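Putative thiol-disulfide isomerase or thioredoxin (Salmonella enterica subsp. enterica serovar Typhimurium, PDB 3L9V) probably catalyses the formation or exchange of disulfide bonds in substrate proteins, as a DsbA-like thiol-disulfide oxidoreductase with a thioredoxin fold. Local coordinates at residues H65-A70 with K95-P100; R69-A74 with D81-A86; V57-P62 with R136-Y141. All blocks are in the same frame, centred on the assembly; numbering follows the deposited sequence.

Interaction 1 of 3, residues H65-A70 with K95-P100; sequences HELTRA and KRLHSP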
loop_
_atom_site.group_PDB
_atom_site.type_symbol
_atom_site.label_atom_id
_atom_site.label_comp_id
_atom_site.label_asym_id
_atom_site.label_seq_id
_atom_site.Cartn_x
_atom_site.Cartn_y
_atom_site.Cartn_z
ATOM N N HIS A 65 -7.517 -10.975 4.374
ATOM C CA HIS A 65 -8.741 -10.356 3.893
ATOM C C HIS A 65 -9.263 -9.340 4.872
ATOM O O HIS A 65 -9.883 -8.361 4.470
ATOM C CB HIS A 65 -9.809 -11.414 3.613
ATOM C CG HIS A 65 -9.539 -12.229 2.391
ATOM N ND1 HIS A 65 -9.985 -11.855 1.138
ATOM C CD2 HIS A 65 -8.868 -13.394 2.222
ATOM C CE1 HIS A 65 -9.613 -12.766 0.257
ATOM N NE2 HIS A 65 -8.936 -13.711 0.890
ATOM N N GLU A 66 -9.019 -9.583 6.160
ATOM C CA GLU A 66 -9.471 -8.671 7.212
ATOM C C GLU A 66 -8.698 -7.351 7.167
ATOM O O GLU A 66 -9.266 -6.272 7.352
ATOM C CB GLU A 66 -9.294 -9.324 8.595
ATOM C CG GLU A 66 -10.310 -10.403 8.919
ATOM C CD GLU A 66 -9.860 -11.809 8.503
ATOM O OE1 GLU A 66 -8.875 -11.957 7.732
ATOM O OE2 GLU A 66 -10.514 -12.773 8.939
ATOM N N LEU A 67 -7.390 -7.441 6.943
ATOM C CA LEU A 67 -6.570 -6.254 6.764
ATOM C C LEU A 67 -7.016 -5.455 5.518
ATOM O O LEU A 67 -7.170 -4.254 5.589
ATOM C CB LEU A 67 -5.090 -6.647 6.702
ATOM C CG LEU A 67 -4.614 -7.135 8.101
ATOM C CD1 LEU A 67 -3.285 -7.820 7.994
ATOM C CD2 LEU A 67 -4.518 -5.954 9.072
ATOM N N THR A 68 -7.228 -6.132 4.389
ATOM C CA THR A 68 -7.703 -5.448 3.182
ATOM C C THR A 68 -8.999 -4.654 3.436
ATOM O O THR A 68 -9.149 -3.546 2.960
ATOM C CB THR A 68 -7.906 -6.441 2.000
ATOM O OG1 THR A 68 -6.637 -6.981 1.602
ATOM C CG2 THR A 68 -8.597 -5.753 0.744
ATOM N N ARG A 69 -9.918 -5.232 4.189
ATOM C CA ARG A 69 -11.182 -4.567 4.517
ATOM C C ARG A 69 -10.910 -3.440 5.487
ATOM O O ARG A 69 -11.490 -2.377 5.365
ATOM C CB ARG A 69 -12.198 -5.568 5.094
ATOM C CG ARG A 69 -13.593 -4.966 5.480
ATOM C CD ARG A 69 -14.629 -6.082 5.696
ATOM N NE ARG A 69 -15.071 -6.655 4.435
ATOM C CZ ARG A 69 -16.034 -6.133 3.674
ATOM N NH1 ARG A 69 -16.675 -5.042 4.071
ATOM N NH2 ARG A 69 -16.358 -6.706 2.521
ATOM N N ALA A 70 -10.001 -3.663 6.437
ATOM C CA ALA A 70 -9.634 -2.623 7.386
ATOM C C ALA A 70 -9.011 -1.445 6.644
ATOM O O ALA A 70 -9.325 -0.281 6.927
ATOM C CB ALA A 70 -8.673 -3.171 8.442
ATOM N N LYS A 95 4.348 -7.699 17.025
ATOM C CA LYS A 95 3.937 -9.082 16.849
ATOM C C LYS A 95 2.625 -9.382 17.574
ATOM O O LYS A 95 2.472 -10.440 18.180
ATOM C CB LYS A 95 5.032 -10.039 17.337
ATOM C CG LYS A 95 6.463 -9.626 17.001
ATOM C CD LYS A 95 6.803 -9.946 15.572
ATOM C CE LYS A 95 8.313 -10.027 15.342
ATOM N NZ LYS A 95 8.960 -8.697 15.137
ATOM N N ARG A 96 1.680 -8.451 17.522
ATOM C CA ARG A 96 0.372 -8.695 18.111
ATOM C C ARG A 96 -0.726 -8.374 17.107
ATOM O O ARG A 96 -1.554 -7.501 17.329
ATOM C CB ARG A 96 0.184 -7.943 19.438
ATOM C CG ARG A 96 0.176 -6.425 19.326
ATOM C CD ARG A 96 0.739 -5.768 20.586
ATOM N NE ARG A 96 0.195 -6.349 21.810
ATOM C CZ ARG A 96 0.898 -6.538 22.924
ATOM N NH1 ARG A 96 2.178 -6.192 22.967
ATOM N NH2 ARG A 96 0.325 -7.074 23.993
ATOM N N LEU A 97 -0.693 -9.084 15.987
ATOM C CA LEU A 97 -1.776 -9.093 15.017
ATOM C C LEU A 97 -2.088 -10.524 14.655
ATOM O O LEU A 97 -1.621 -11.006 13.622
ATOM C CB LEU A 97 -1.365 -8.394 13.728
ATOM C CG LEU A 97 -1.675 -6.938 13.437
ATOM C CD1 LEU A 97 -1.266 -6.684 11.997
ATOM C CD2 LEU A 97 -3.154 -6.584 13.652
ATOM N N HIS A 98 -2.882 -11.203 15.477
ATOM C CA HIS A 98 -3.159 -12.620 15.254
ATOM C C HIS A 98 -4.600 -12.909 14.868
ATOM O O HIS A 98 -4.864 -13.876 14.163
ATOM C CB HIS A 98 -2.852 -13.446 16.505
ATOM C CG HIS A 98 -1.613 -13.027 17.228
ATOM N ND1 HIS A 98 -0.357 -13.111 16.670
ATOM C CD2 HIS A 98 -1.434 -12.550 18.485
ATOM C CE1 HIS A 98 0.542 -12.690 17.542
ATOM N NE2 HIS A 98 -0.088 -12.345 18.653
ATOM N N SER A 99 -5.530 -12.094 15.350
ATOM C CA SER A 99 -6.950 -12.390 15.185
ATOM C C SER A 99 -7.735 -11.201 14.646
ATOM O O SER A 99 -7.257 -10.083 14.647
ATOM C CB SER A 99 -7.547 -12.789 16.529
ATOM O OG SER A 99 -7.840 -11.627 17.262
ATOM N N PRO A 100 -8.945 -11.455 14.156
ATOM C CA PRO A 100 -9.775 -10.362 13.662
ATOM C C PRO A 100 -10.017 -9.317 14.730
ATOM O O PRO A 100 -10.035 -8.150 14.379
ATOM C CB PRO A 100 -11.067 -11.059 13.261
ATOM C CG PRO A 100 -10.632 -12.428 12.881
ATOM C CD PRO A 100 -9.465 -12.774 13.763
#
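Leu67 and Leu97 meet through single methyl groups, Leu67 CD2 lying 4.4 Å from Leu97 CD1, which is a loose van der Waals distance. This apolar pair and a mixed one, Glu66 with Pro100, carry the contact, and together they bury 128 Å² between helix segment 65-70 and the irregular segment 95-100. The Leu97 side chain leaves its backbone toward the helix, whereas Leu67 has to extend its branch across to reach the loop. Both residues are buried, and Phe87 of helix 80-93 touches each of them, so the leucine pair belongs to a larger apolar cluster.

The mixed pair lies nearer the surface. Glu66 brings its carboxylate to the ring of Pro100, OE2 coming to 4.0 Å from Pro100 CG. This is van der Waals contact between an oxygen and a ring methylene, with the two side chains crossing at a slant. A bend at chi2 (91°) turns the Glu66 carboxylate out of the extended course of its chain and over to the proline. The backbones also come closest here, with Glu66 CA and Pro100 CA 6.7 Å apart.

Within segment 65-70, Arg69 N to His65 O (3.1 Å) and Ala70 N to Glu66 O (2.9 Å) keep the backbone helical. Ser99 occupies the N-cap position of helix 100-111. Just past segment 95-100, Asp102 of that helix accepts bonds at OD2 from the backbone N of both His98 and Ser99, holding the turn into the helix.

The contact thus sets the early part of helix 64-77 against the connection between helices 80-93 and 100-111, with Leu67 also reaching Val103 of helix 100-111 and Phe24 and Tyr25 in a loop.

Interaction 2 of 3, residues R69-A74 with D81-A86; sequences RAWALA and DVIEKA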
loop_
_atom_site.group_PDB
_atom_site.type_symbol
_atom_site.label_atom_id
_atom_site.label_comp_id
_atom_site.label_asym_id
_atom_site.label_seq_id
_atom_site.Cartn_x
_atom_site.Cartn_y
_atom_site.Cartn_z
ATOM N N ARG A 69 -9.918 -5.232 4.189
ATOM C CA ARG A 69 -11.182 -4.567 4.517
ATOM C C ARG A 69 -10.910 -3.440 5.487
ATOM O O ARG A 69 -11.490 -2.377 5.365
ATOM C CB ARG A 69 -12.198 -5.568 5.094
ATOM C CG ARG A 69 -13.593 -4.966 5.480
ATOM C CD ARG A 69 -14.629 -6.082 5.696
ATOM N NE ARG A 69 -15.071 -6.655 4.435
ATOM C CZ ARG A 69 -16.034 -6.133 3.674
ATOM N NH1 ARG A 69 -16.675 -5.042 4.071
ATOM N NH2 ARG A 69 -16.358 -6.706 2.521
ATOM N N ALA A 70 -10.001 -3.663 6.437
ATOM C CA ALA A 70 -9.634 -2.623 7.386
ATOM C C ALA A 70 -9.011 -1.445 6.644
ATOM O O ALA A 70 -9.325 -0.281 6.927
ATOM C CB ALA A 70 -8.673 -3.171 8.442
ATOM N N TRP A 71 -8.151 -1.755 5.666
ATOM C CA TRP A 71 -7.557 -0.719 4.825
ATOM C C TRP A 71 -8.606 0.008 3.961
ATOM O O TRP A 71 -8.535 1.207 3.755
ATOM C CB TRP A 71 -6.496 -1.351 3.911
ATOM C CG TRP A 71 -5.692 -0.338 3.181
ATOM C CD1 TRP A 71 -5.748 -0.056 1.833
ATOM C CD2 TRP A 71 -4.692 0.535 3.736
ATOM N NE1 TRP A 71 -4.859 0.958 1.532
ATOM C CE2 TRP A 71 -4.189 1.324 2.672
ATOM C CE3 TRP A 71 -4.188 0.738 5.031
ATOM C CZ2 TRP A 71 -3.185 2.286 2.859
ATOM C CZ3 TRP A 71 -3.208 1.694 5.222
ATOM C CH2 TRP A 71 -2.707 2.459 4.139
ATOM N N ALA A 72 -9.536 -0.752 3.414
ATOM C CA ALA A 72 -10.656 -0.161 2.682
ATOM C C ALA A 72 -11.348 0.871 3.589
ATOM O O ALA A 72 -11.729 1.952 3.152
ATOM C CB ALA A 72 -11.624 -1.273 2.250
ATOM N N LEU A 73 -11.465 0.554 4.877
ATOM C CA LEU A 73 -12.150 1.458 5.805
ATOM C C LEU A 73 -11.309 2.708 6.013
ATOM O O LEU A 73 -11.805 3.838 5.905
ATOM C CB LEU A 73 -12.466 0.750 7.146
ATOM C CG LEU A 73 -13.161 1.657 8.159
ATOM C CD1 LEU A 73 -14.510 2.174 7.614
ATOM C CD2 LEU A 73 -13.338 0.898 9.485
ATOM N N ALA A 74 -10.021 2.502 6.297
ATOM C CA ALA A 74 -9.055 3.590 6.330
ATOM C C ALA A 74 -9.167 4.519 5.101
ATOM O O ALA A 74 -9.188 5.735 5.232
ATOM C CB ALA A 74 -7.632 3.028 6.400
ATOM N N ASP A 81 -2.799 7.271 6.583
ATOM C CA ASP A 81 -1.555 7.616 7.278
ATOM C C ASP A 81 -1.430 6.986 8.681
ATOM O O ASP A 81 -0.483 6.247 8.938
ATOM C CB ASP A 81 -1.304 9.138 7.298
ATOM C CG ASP A 81 -2.441 9.944 7.957
ATOM O OD1 ASP A 81 -2.333 11.190 7.975
ATOM O OD2 ASP A 81 -3.431 9.366 8.451
ATOM N N VAL A 82 -2.377 7.248 9.586
ATOM C CA VAL A 82 -2.272 6.663 10.930
ATOM C C VAL A 82 -2.471 5.157 10.913
ATOM O O VAL A 82 -1.854 4.421 11.685
ATOM C CB VAL A 82 -3.259 7.312 11.943
ATOM C CG1 VAL A 82 -2.946 8.766 12.110
ATOM C CG2 VAL A 82 -4.713 7.130 11.484
ATOM N N ILE A 83 -3.344 4.685 10.029
ATOM C CA ILE A 83 -3.615 3.246 9.977
ATOM C C ILE A 83 -2.374 2.473 9.501
ATOM O O ILE A 83 -2.086 1.384 9.989
ATOM C CB ILE A 83 -4.834 2.944 9.088
ATOM C CG1 ILE A 83 -6.107 3.444 9.788
ATOM C CG2 ILE A 83 -4.955 1.469 8.817
ATOM C CD1 ILE A 83 -6.255 2.838 11.197
ATOM N N GLU A 84 -1.622 3.046 8.566
ATOM C CA GLU A 84 -0.490 2.322 7.987
ATOM C C GLU A 84 0.590 2.115 9.051
ATOM O O GLU A 84 1.097 1.017 9.233
ATOM C CB GLU A 84 0.078 3.066 6.769
ATOM C CG GLU A 84 1.103 2.246 6.005
ATOM C CD GLU A 84 1.593 2.929 4.719
ATOM O OE1 GLU A 84 1.206 4.083 4.435
ATOM O OE2 GLU A 84 2.379 2.298 3.992
ATOM N N LYS A 85 0.908 3.197 9.744
ATOM C CA LYS A 85 1.849 3.193 10.843
ATOM C C LYS A 85 1.379 2.239 11.932
ATOM O O LYS A 85 2.162 1.441 12.444
ATOM C CB LYS A 85 1.986 4.612 11.397
ATOM C CG LYS A 85 3.227 4.811 12.242
ATOM C CD LYS A 85 3.553 6.282 12.467
ATOM N NZ LYS A 85 4.967 7.836 13.860
ATOM N N ALA A 86 0.090 2.292 12.264
ATOM C CA ALA A 86 -0.438 1.433 13.330
ATOM C C ALA A 86 -0.357 -0.074 13.034
ATOM O O ALA A 86 0.022 -0.863 13.912
ATOM C CB ALA A 86 -1.870 1.828 13.689
#
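Trp71 brings the rim of its six-membered ring up to Ile83 and Glu84 of the neighbouring helix. Its CE3 is 3.9 Å from Ile83 CG2, an oblique approach, while the far rim of the ring, at CH2, comes equally near to Glu84 CB, which sits at the ring edge close to the indole plane. The reach follows from chi1 of -171°: with CG anti to the backbone N, the indole extends past the flank of its own helix to the next one.

A second apolar group, Ala74 CB, lies over one face of this ring, 4.2 Å above the plane and offset toward the rim. The same methyl points at Ile83 and approaches its CG1 to 3.7 Å. Ile83 therefore offers different branches to different partners, CG1 to Ala74 and CG2 to both Ala74 and Trp71.

The two segments belong to an antiparallel helical hairpin, helices 64-77 and 80-93, in the helical part of the DsbA-like fold. The axes of segments 69-74 and 81-86 approach to 9.9 Å, with 150° between their N-to-C directions. All four touching residues are buried, and the backbones are nearest at Ala74 and Ile83, where CA atoms lie 6.6 Å apart.

Lys54 of strand 52-56 meets the polar ends of both long side chains, its backbone O accepting from Trp71 NE1 and its NZ forming a salt bridge with Glu84 OE2. Glu84 runs extended beyond CG, its carboxylate plane 79° from the indole plane. Phe22 of the adjacent strand meets the indole edge-to-face, and Phe107 of helix 100-111 also packs against Ile83.

Interaction 3 of 3, residues V57-P62 with R136-Y141; sequences VSLLGP and RLFKEY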
loop_
_atom_site.group_PDB
_atom_site.type_symbol
_atom_site.label_atom_id
_atom_site.label_comp_id
_atom_site.label_asym_id
_atom_site.label_seq_id
_atom_site.Cartn_x
_atom_site.Cartn_y
_atom_site.Cartn_z
ATOM N N VAL A 57 -3.265 -6.095 -0.283
ATOM C CA VAL A 57 -3.517 -7.356 -0.960
ATOM C C VAL A 57 -3.855 -8.415 0.080
ATOM O O VAL A 57 -3.282 -8.445 1.169
ATOM C CB VAL A 57 -2.330 -7.822 -1.855
ATOM C CG1 VAL A 57 -1.785 -6.650 -2.700
ATOM C CG2 VAL A 57 -1.243 -8.447 -1.036
ATOM N N SER A 58 -4.796 -9.279 -0.276
ATOM C CA SER A 58 -5.441 -10.179 0.664
ATOM C C SER A 58 -4.779 -11.530 0.683
ATOM O O SER A 58 -4.935 -12.271 1.647
ATOM C CB SER A 58 -6.916 -10.347 0.288
ATOM O OG SER A 58 -7.541 -9.085 0.322
ATOM N N LEU A 59 -4.035 -11.847 -0.376
ATOM C CA LEU A 59 -3.573 -13.217 -0.547
ATOM C C LEU A 59 -2.603 -13.674 0.535
ATOM O O LEU A 59 -2.497 -14.864 0.819
ATOM C CB LEU A 59 -3.023 -13.484 -1.964
ATOM C CG LEU A 59 -1.694 -12.969 -2.526
ATOM C CD1 LEU A 59 -0.480 -13.324 -1.670
ATOM C CD2 LEU A 59 -1.521 -13.535 -3.932
ATOM N N LEU A 60 -1.910 -12.735 1.153
ATOM C CA LEU A 60 -0.826 -13.092 2.053
ATOM C C LEU A 60 -1.294 -13.105 3.512
ATOM O O LEU A 60 -2.033 -12.209 3.944
ATOM C CB LEU A 60 0.318 -12.095 1.871
ATOM C CG LEU A 60 1.725 -12.449 2.307
ATOM C CD1 LEU A 60 2.286 -13.645 1.529
ATOM C CD2 LEU A 60 2.587 -11.230 2.095
ATOM N N GLY A 61 -0.874 -14.132 4.252
ATOM C CA GLY A 61 -1.113 -14.233 5.680
ATOM C C GLY A 61 -2.521 -14.604 6.118
ATOM O O GLY A 61 -3.475 -14.532 5.347
ATOM N N PRO A 62 -2.654 -15.025 7.382
ATOM C CA PRO A 62 -3.932 -15.438 7.979
ATOM C C PRO A 62 -4.993 -14.339 7.927
ATOM O O PRO A 62 -6.136 -14.645 7.636
ATOM C CB PRO A 62 -3.576 -15.712 9.448
ATOM C CG PRO A 62 -2.107 -15.919 9.471
ATOM C CD PRO A 62 -1.530 -15.115 8.328
ATOM N N ARG A 136 -10.364 -5.831 -7.491
ATOM C CA ARG A 136 -10.482 -5.617 -8.930
ATOM C C ARG A 136 -9.131 -5.157 -9.493
ATOM O O ARG A 136 -8.610 -5.730 -10.452
ATOM C CB ARG A 136 -11.581 -4.580 -9.233
ATOM C CG ARG A 136 -11.681 -4.164 -10.694
ATOM C CD ARG A 136 -13.084 -3.615 -11.043
ATOM N NE ARG A 136 -13.345 -2.306 -10.454
ATOM C CZ ARG A 136 -14.075 -2.101 -9.357
ATOM N NH1 ARG A 136 -14.630 -3.116 -8.703
ATOM N NH2 ARG A 136 -14.244 -0.870 -8.908
ATOM N N LEU A 137 -8.547 -4.146 -8.863
ATOM C CA LEU A 137 -7.309 -3.583 -9.374
ATOM C C LEU A 137 -6.139 -4.571 -9.264
ATOM O O LEU A 137 -5.192 -4.505 -10.057
ATOM C CB LEU A 137 -7.013 -2.241 -8.719
ATOM C CG LEU A 137 -8.090 -1.176 -8.979
ATOM C CD1 LEU A 137 -7.809 0.119 -8.189
ATOM C CD2 LEU A 137 -8.230 -0.887 -10.486
ATOM N N PHE A 138 -6.219 -5.499 -8.308
ATOM C CA PHE A 138 -5.187 -6.528 -8.170
ATOM C C PHE A 138 -5.146 -7.280 -9.486
ATOM O O PHE A 138 -4.082 -7.580 -9.996
ATOM C CB PHE A 138 -5.494 -7.489 -7.013
ATOM C CG PHE A 138 -4.438 -8.574 -6.786
ATOM C CD1 PHE A 138 -3.446 -8.416 -5.841
ATOM C CD2 PHE A 138 -4.484 -9.765 -7.490
ATOM C CE1 PHE A 138 -2.477 -9.415 -5.621
ATOM C CE2 PHE A 138 -3.529 -10.767 -7.267
ATOM C CZ PHE A 138 -2.530 -10.582 -6.326
ATOM N N LYS A 139 -6.318 -7.561 -10.043
ATOM C CA LYS A 139 -6.371 -8.336 -11.280
ATOM C C LYS A 139 -6.016 -7.506 -12.514
ATOM O O LYS A 139 -5.329 -8.002 -13.398
ATOM C CB LYS A 139 -7.716 -9.051 -11.448
ATOM C CG LYS A 139 -8.091 -9.954 -10.269
ATOM C CD LYS A 139 -9.346 -10.770 -10.564
ATOM C CE LYS A 139 -10.487 -9.880 -11.034
ATOM N NZ LYS A 139 -11.684 -10.683 -11.415
ATOM N N GLU A 140 -6.429 -6.240 -12.546
ATOM C CA GLU A 140 -6.181 -5.374 -13.704
ATOM C C GLU A 140 -4.712 -5.014 -13.873
ATOM O O GLU A 140 -4.229 -4.903 -14.995
ATOM C CB GLU A 140 -7.012 -4.088 -13.614
ATOM C CG GLU A 140 -8.528 -4.325 -13.716
ATOM C CD GLU A 140 -9.315 -3.029 -13.711
ATOM O OE1 GLU A 140 -8.735 -1.961 -14.019
ATOM O OE2 GLU A 140 -10.513 -3.074 -13.384
ATOM N N TYR A 141 -4.016 -4.811 -12.754
ATOM C CA TYR A 141 -2.609 -4.457 -12.775
ATOM C C TYR A 141 -1.748 -5.695 -12.951
ATOM O O TYR A 141 -0.540 -5.591 -13.104
ATOM C CB TYR A 141 -2.188 -3.741 -11.479
ATOM C CG TYR A 141 -2.513 -2.274 -11.455
ATOM C CD1 TYR A 141 -3.737 -1.830 -10.992
ATOM C CD2 TYR A 141 -1.598 -1.328 -11.912
ATOM C CE1 TYR A 141 -4.044 -0.503 -10.981
ATOM C CE2 TYR A 141 -1.900 0.015 -11.898
ATOM C CZ TYR A 141 -3.139 0.415 -11.430
ATOM O OH TYR A 141 -3.480 1.741 -11.394
#
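Segment 57-62 is an irregular loop that approaches the last turns of helix 125-140 most closely at Val57 and Phe138, whose CA atoms are 7.4 Å apart. Phe138 is the residue of the helix that spans this gap. Its CG is anti to the backbone N (chi1 -179°), which carries the ring straight out to the loop, where two aliphatic side chains receive it.

Val57 meets one side of the ring rim: CG1 is 4.0 Å from Phe138 CD1 and lies at the edge, in the ring plane, and Val57 CB comes to 4.1 Å from Phe138 CE1. Leu59 takes the far end, with CD2 at 3.9 Å from Phe138 CZ, approaching obliquely. Each aliphatic chain runs at about a right angle to the phenylalanine, so the ring end is held by branches set across it. Outside the segments, Val143 touches Phe138, and Val57 packs on Phe21 of strand 18-22 and on Thr146. Ser58, between the two aliphatic residues, adds a polar tie nearby through its OG to Glu135 OE2 of the same helix.

Val57 is buried, Phe138 is partly exposed and Leu59 is exposed, so the contact runs from the protein interior out to its surface. All the meetings between the segments are apolar and bury 114 Å², which implies that the fit rests on shape and hydrophobic burial rather than on directed bonds.

After two strands and two helices the chain passes strand 52-56 and enters segment 57-62, which opens the longest loop: interaction 3 closes it on helix 125-140 after 73 intervening residues. Interactions 1 and 2 are both nested inside. They start from overlapping parts of helix 64-77, sharing Arg69 and Ala70; interaction 2 closes on the next helix and interaction 1 on the connection after it. Interaction 1 also touches interaction 3, through a probable hydrogen bond between Thr68 OG1 and Ser58 OG (2.6 Å). Interactions 1 and 2 hold together helices 64-77, 80-93 and the connection to helix 100-111, while interaction 3 joins the loop leaving edge strand 52-56 to helix 125-140.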